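Local coordinates for protein guanine nucleotide exchange factor SRM1 (Saccharomyces cerevisiae, PDB 3OF7) that acts as the guanine nucleotide exchange factor for the Ran-type GTPases GSP1 and GSP2, promoting replacement of bound GDP by GTP, and binds chromatin, at residues 339-351 with 413-425. Sequence-based numbering, arbitrary orientation.
Sequences RLDMFEVGIPKDN and PFEDDTEVPTRIK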
# COMPACT_ATOMS: atom_id res chain seq x y z
N ARG A 339 -2.50 -13.70 -9.12
CA ARG A 339 -1.93 -14.98 -8.72
C ARG A 339 -2.76 -15.78 -7.71
O ARG A 339 -3.38 -15.22 -6.80
CB ARG A 339 -0.52 -14.75 -8.18
CG ARG A 339 0.29 -16.00 -8.04
CD ARG A 339 1.75 -15.63 -7.85
NE ARG A 339 2.56 -16.84 -7.76
CZ ARG A 339 3.86 -16.87 -7.50
NH1 ARG A 339 4.54 -15.74 -7.29
NH2 ARG A 339 4.49 -18.04 -7.46
N LEU A 340 -2.72 -17.11 -7.87
CA LEU A 340 -3.48 -18.06 -7.06
C LEU A 340 -2.59 -19.02 -6.26
O LEU A 340 -3.07 -19.71 -5.34
CB LEU A 340 -4.42 -18.84 -8.00
CG LEU A 340 -5.62 -19.67 -7.54
CD1 LEU A 340 -6.59 -18.84 -6.72
CD2 LEU A 340 -6.31 -20.22 -8.79
N ASP A 341 -1.29 -19.07 -6.60
CA ASP A 341 -0.35 -20.03 -5.99
C ASP A 341 -0.31 -19.94 -4.47
O ASP A 341 -0.17 -20.97 -3.79
CB ASP A 341 1.08 -19.84 -6.54
CG ASP A 341 1.17 -20.07 -8.04
OD1 ASP A 341 0.59 -21.05 -8.54
OD2 ASP A 341 1.84 -19.26 -8.73
N MET A 342 -0.41 -18.73 -3.94
CA MET A 342 -0.41 -18.53 -2.48
C MET A 342 -1.75 -17.97 -2.02
O MET A 342 -1.83 -17.27 -1.01
CB MET A 342 0.75 -17.61 -2.05
CG MET A 342 2.15 -18.23 -2.27
SD MET A 342 3.56 -17.09 -2.11
CE MET A 342 3.95 -16.77 -3.82
N PHE A 343 -2.80 -18.30 -2.78
CA PHE A 343 -4.17 -17.87 -2.50
C PHE A 343 -4.32 -16.35 -2.45
O PHE A 343 -5.20 -15.83 -1.76
CB PHE A 343 -4.68 -18.47 -1.18
CG PHE A 343 -4.84 -19.98 -1.19
CD1 PHE A 343 -5.20 -20.66 -2.36
CD2 PHE A 343 -4.69 -20.71 -0.01
CE1 PHE A 343 -5.37 -22.06 -2.37
CE2 PHE A 343 -4.86 -22.11 0.00
CZ PHE A 343 -5.21 -22.78 -1.19
N GLU A 344 -3.46 -15.63 -3.19
CA GLU A 344 -3.43 -14.17 -3.13
C GLU A 344 -4.79 -13.56 -3.44
O GLU A 344 -5.21 -12.61 -2.77
CB GLU A 344 -2.36 -13.57 -4.06
CG GLU A 344 -0.92 -13.93 -3.67
CD GLU A 344 -0.37 -15.17 -4.39
OE1 GLU A 344 -1.14 -16.13 -4.65
OE2 GLU A 344 0.85 -15.18 -4.67
N VAL A 345 -5.49 -14.12 -4.43
CA VAL A 345 -6.77 -13.57 -4.88
C VAL A 345 -7.96 -13.89 -3.96
O VAL A 345 -9.02 -13.27 -4.08
CB VAL A 345 -7.09 -13.93 -6.36
CG1 VAL A 345 -6.08 -13.23 -7.28
CG2 VAL A 345 -7.06 -15.44 -6.57
N GLY A 346 -7.79 -14.86 -3.06
CA GLY A 346 -8.78 -15.15 -2.01
C GLY A 346 -10.08 -15.74 -2.52
O GLY A 346 -11.14 -15.51 -1.93
N ILE A 347 -9.99 -16.49 -3.62
CA ILE A 347 -11.13 -17.21 -4.20
C ILE A 347 -10.98 -18.71 -3.89
O ILE A 347 -9.92 -19.29 -4.14
CB ILE A 347 -11.23 -16.98 -5.74
CG1 ILE A 347 -11.37 -15.48 -6.06
CG2 ILE A 347 -12.39 -17.78 -6.35
CD1 ILE A 347 -11.04 -15.10 -7.49
N PRO A 348 -12.02 -19.34 -3.30
CA PRO A 348 -11.86 -20.75 -2.96
C PRO A 348 -11.91 -21.64 -4.20
O PRO A 348 -12.57 -21.30 -5.18
CB PRO A 348 -13.04 -21.03 -2.04
CG PRO A 348 -14.08 -20.05 -2.44
CD PRO A 348 -13.37 -18.84 -2.98
N LYS A 349 -11.21 -22.78 -4.15
CA LYS A 349 -11.08 -23.70 -5.29
C LYS A 349 -12.42 -24.05 -5.95
O LYS A 349 -12.55 -23.96 -7.18
CB LYS A 349 -10.35 -24.98 -4.86
CG LYS A 349 -10.17 -26.00 -5.99
CD LYS A 349 -9.14 -27.05 -5.65
CE LYS A 349 -8.83 -27.91 -6.88
NZ LYS A 349 -7.74 -28.90 -6.59
N ASP A 350 -13.42 -24.40 -5.14
CA ASP A 350 -14.73 -24.81 -5.66
C ASP A 350 -15.57 -23.68 -6.25
O ASP A 350 -16.73 -23.89 -6.62
CB ASP A 350 -15.52 -25.57 -4.58
CG ASP A 350 -14.91 -26.91 -4.24
N ASN A 351 -15.00 -22.48 -6.34
CA ASN A 351 -15.69 -21.33 -6.95
C ASN A 351 -14.83 -20.58 -7.98
O ASN A 351 -15.21 -19.50 -8.45
CB ASN A 351 -16.21 -20.37 -5.87
CG ASN A 351 -17.31 -20.98 -5.01
OD1 ASN A 351 -18.22 -21.65 -5.52
ND2 ASN A 351 -17.24 -20.76 -3.70
N PRO A 413 -0.74 -19.59 14.91
CA PRO A 413 0.39 -20.51 14.74
C PRO A 413 0.17 -21.55 13.65
O PRO A 413 0.27 -22.75 13.90
CB PRO A 413 0.48 -21.19 16.11
CG PRO A 413 -0.93 -21.24 16.58
CD PRO A 413 -1.63 -20.03 16.01
N PHE A 414 -0.12 -21.07 12.44
CA PHE A 414 -0.33 -21.94 11.28
C PHE A 414 0.42 -21.33 10.10
O PHE A 414 0.20 -20.16 9.77
CB PHE A 414 -1.82 -22.04 10.93
CG PHE A 414 -2.73 -22.16 12.13
CD1 PHE A 414 -2.89 -23.37 12.79
CD2 PHE A 414 -3.45 -21.05 12.58
CE1 PHE A 414 -3.75 -23.48 13.89
CE2 PHE A 414 -4.31 -21.15 13.68
CZ PHE A 414 -4.46 -22.37 14.33
N GLU A 415 1.29 -22.11 9.46
CA GLU A 415 2.06 -21.62 8.31
C GLU A 415 1.31 -21.69 6.98
O GLU A 415 1.67 -20.98 6.02
CB GLU A 415 3.39 -22.38 8.18
CG GLU A 415 4.46 -21.92 9.14
CD GLU A 415 5.80 -22.59 8.88
OE1 GLU A 415 6.40 -23.13 9.84
OE2 GLU A 415 6.27 -22.58 7.71
N ASP A 416 0.28 -22.52 6.91
CA ASP A 416 -0.44 -22.76 5.65
C ASP A 416 -1.11 -21.50 5.13
O ASP A 416 -1.57 -20.67 5.93
CB ASP A 416 -1.48 -23.87 5.80
CG ASP A 416 -0.92 -25.10 6.48
OD1 ASP A 416 -0.92 -25.14 7.73
OD2 ASP A 416 -0.49 -26.02 5.76
N ASP A 417 -1.15 -21.35 3.81
CA ASP A 417 -1.82 -20.20 3.18
C ASP A 417 -3.31 -20.18 3.51
O ASP A 417 -3.93 -21.24 3.68
CB ASP A 417 -1.60 -20.22 1.67
CG ASP A 417 -0.13 -20.22 1.29
OD1 ASP A 417 0.71 -19.73 2.07
OD2 ASP A 417 0.19 -20.72 0.19
N THR A 418 -3.87 -18.97 3.60
CA THR A 418 -5.28 -18.78 3.92
C THR A 418 -6.05 -18.48 2.64
O THR A 418 -5.80 -17.47 1.96
CB THR A 418 -5.48 -17.66 4.97
OG1 THR A 418 -4.81 -18.01 6.18
CG2 THR A 418 -6.96 -17.45 5.27
N GLU A 419 -7.00 -19.36 2.32
CA GLU A 419 -7.65 -19.38 1.01
C GLU A 419 -8.64 -18.25 0.72
O GLU A 419 -8.71 -17.76 -0.42
CB GLU A 419 -8.33 -20.74 0.77
CG GLU A 419 -8.77 -20.95 -0.67
CD GLU A 419 -9.26 -22.37 -0.92
OE1 GLU A 419 -9.74 -23.01 0.04
OE2 GLU A 419 -9.17 -22.84 -2.07
N VAL A 420 -9.41 -17.85 1.72
CA VAL A 420 -10.44 -16.83 1.56
C VAL A 420 -10.32 -15.83 2.71
O VAL A 420 -9.72 -16.15 3.73
CB VAL A 420 -11.87 -17.44 1.56
CG1 VAL A 420 -12.10 -18.28 0.30
CG2 VAL A 420 -12.13 -18.27 2.83
N PRO A 421 -10.89 -14.62 2.54
CA PRO A 421 -10.84 -13.62 3.61
C PRO A 421 -11.36 -14.18 4.94
O PRO A 421 -12.50 -14.65 5.03
CB PRO A 421 -11.74 -12.50 3.09
CG PRO A 421 -11.59 -12.62 1.59
CD PRO A 421 -11.56 -14.09 1.34
N THR A 422 -10.51 -14.13 5.96
CA THR A 422 -10.77 -14.78 7.23
C THR A 422 -10.64 -13.79 8.37
O THR A 422 -9.63 -13.07 8.50
CB THR A 422 -9.84 -16.01 7.40
OG1 THR A 422 -10.06 -16.92 6.32
CG2 THR A 422 -10.09 -16.74 8.71
N ARG A 423 -11.67 -13.75 9.21
CA ARG A 423 -11.73 -12.85 10.35
C ARG A 423 -10.51 -12.97 11.26
O ARG A 423 -10.11 -14.07 11.64
CB ARG A 423 -13.00 -13.16 11.15
CG ARG A 423 -13.20 -12.38 12.42
CD ARG A 423 -14.51 -12.83 13.05
NE ARG A 423 -14.79 -12.16 14.31
CZ ARG A 423 -15.73 -12.55 15.17
NH1 ARG A 423 -16.48 -13.61 14.89
NH2 ARG A 423 -15.91 -11.87 16.30
N ILE A 424 -9.91 -11.83 11.58
CA ILE A 424 -8.86 -11.78 12.59
C ILE A 424 -9.55 -11.55 13.94
O ILE A 424 -10.15 -10.49 14.18
CB ILE A 424 -7.82 -10.67 12.32
CG1 ILE A 424 -7.14 -10.90 10.96
CG2 ILE A 424 -6.79 -10.63 13.45
CD1 ILE A 424 -6.29 -9.72 10.46
N LYS A 425 -9.47 -12.57 14.79
CA LYS A 425 -9.99 -12.51 16.16
C LYS A 425 -8.85 -12.79 17.13
O LYS A 425 -8.28 -13.89 17.12
CB LYS A 425 -11.12 -13.53 16.34
CG LYS A 425 -11.88 -13.44 17.66
CD LYS A 425 -13.04 -14.43 17.66
CE LYS A 425 -13.85 -14.35 18.94
NZ LYS A 425 -15.02 -15.29 18.89
O HOH W 1 -1.73 -22.19 -1.20
O HOH W 2 -7.52 -18.13 -3.07
O HOH W 3 -8.30 -21.51 -4.38
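Glu419 lays its aliphatic chain across the ring of Phe343 and carries its carboxylate on to the backbone of Lys349. CG sits over the ring centre in a CH-pi contact, 3.8 Å from the centroid and only 5° off the normal. With CG anti to the backbone N (chi1 -168°) and the chain extended beyond it, OE2 reaches Lys349 N at 2.9 Å, where the N-H comes in from above the carboxylate plane rather than within it. The same oxygen accepts a hydrogen bond from a water that also donates to Ile347 O.

Next to this bond the backbones approach closely. Gly346 CA approaches Glu419 O to 3.1 Å in a CA-H...O contact, and a second water, donating to both, links that carbonyl to Ile347 O. Alongside, Val420 CG1 packs on the ring of Pro348, 3.6 Å from CD, while Pro421 CD lies against Gly346 O.

Toward the other end, Asp417 CB lies 3.6 Å from Phe343 CD2, and a third water, over the ring face opposite Glu419, donates to Asp417 OD2 and, at a longer distance, to Asp341 O. OD1 of Asp417 is taken by the backbone N of Gly404.

Two successive type I turns, Leu340 to Phe343 and Phe343 to Gly346, present the ring. Behind them Asp341 pairs with Arg339 and Arg365, and Glu344 OE1 accepts from Met342 N while its OE2 is hydrogen-bonded to His387 ND1.

The contact thus joins the loop after strand 334-337, in the sixth RCC1 repeat, to the corner leading into strand 421-423, the outer strand of the next propeller blade, in the seventh repeat. Its chemistry is one direct hydrogen bond, an aromatic ring with Glu419 CG on one face and a water on the other, and bridging waters, implying a partly hydrated seam in which Glu419 supplies both apolar cover and a polar tether.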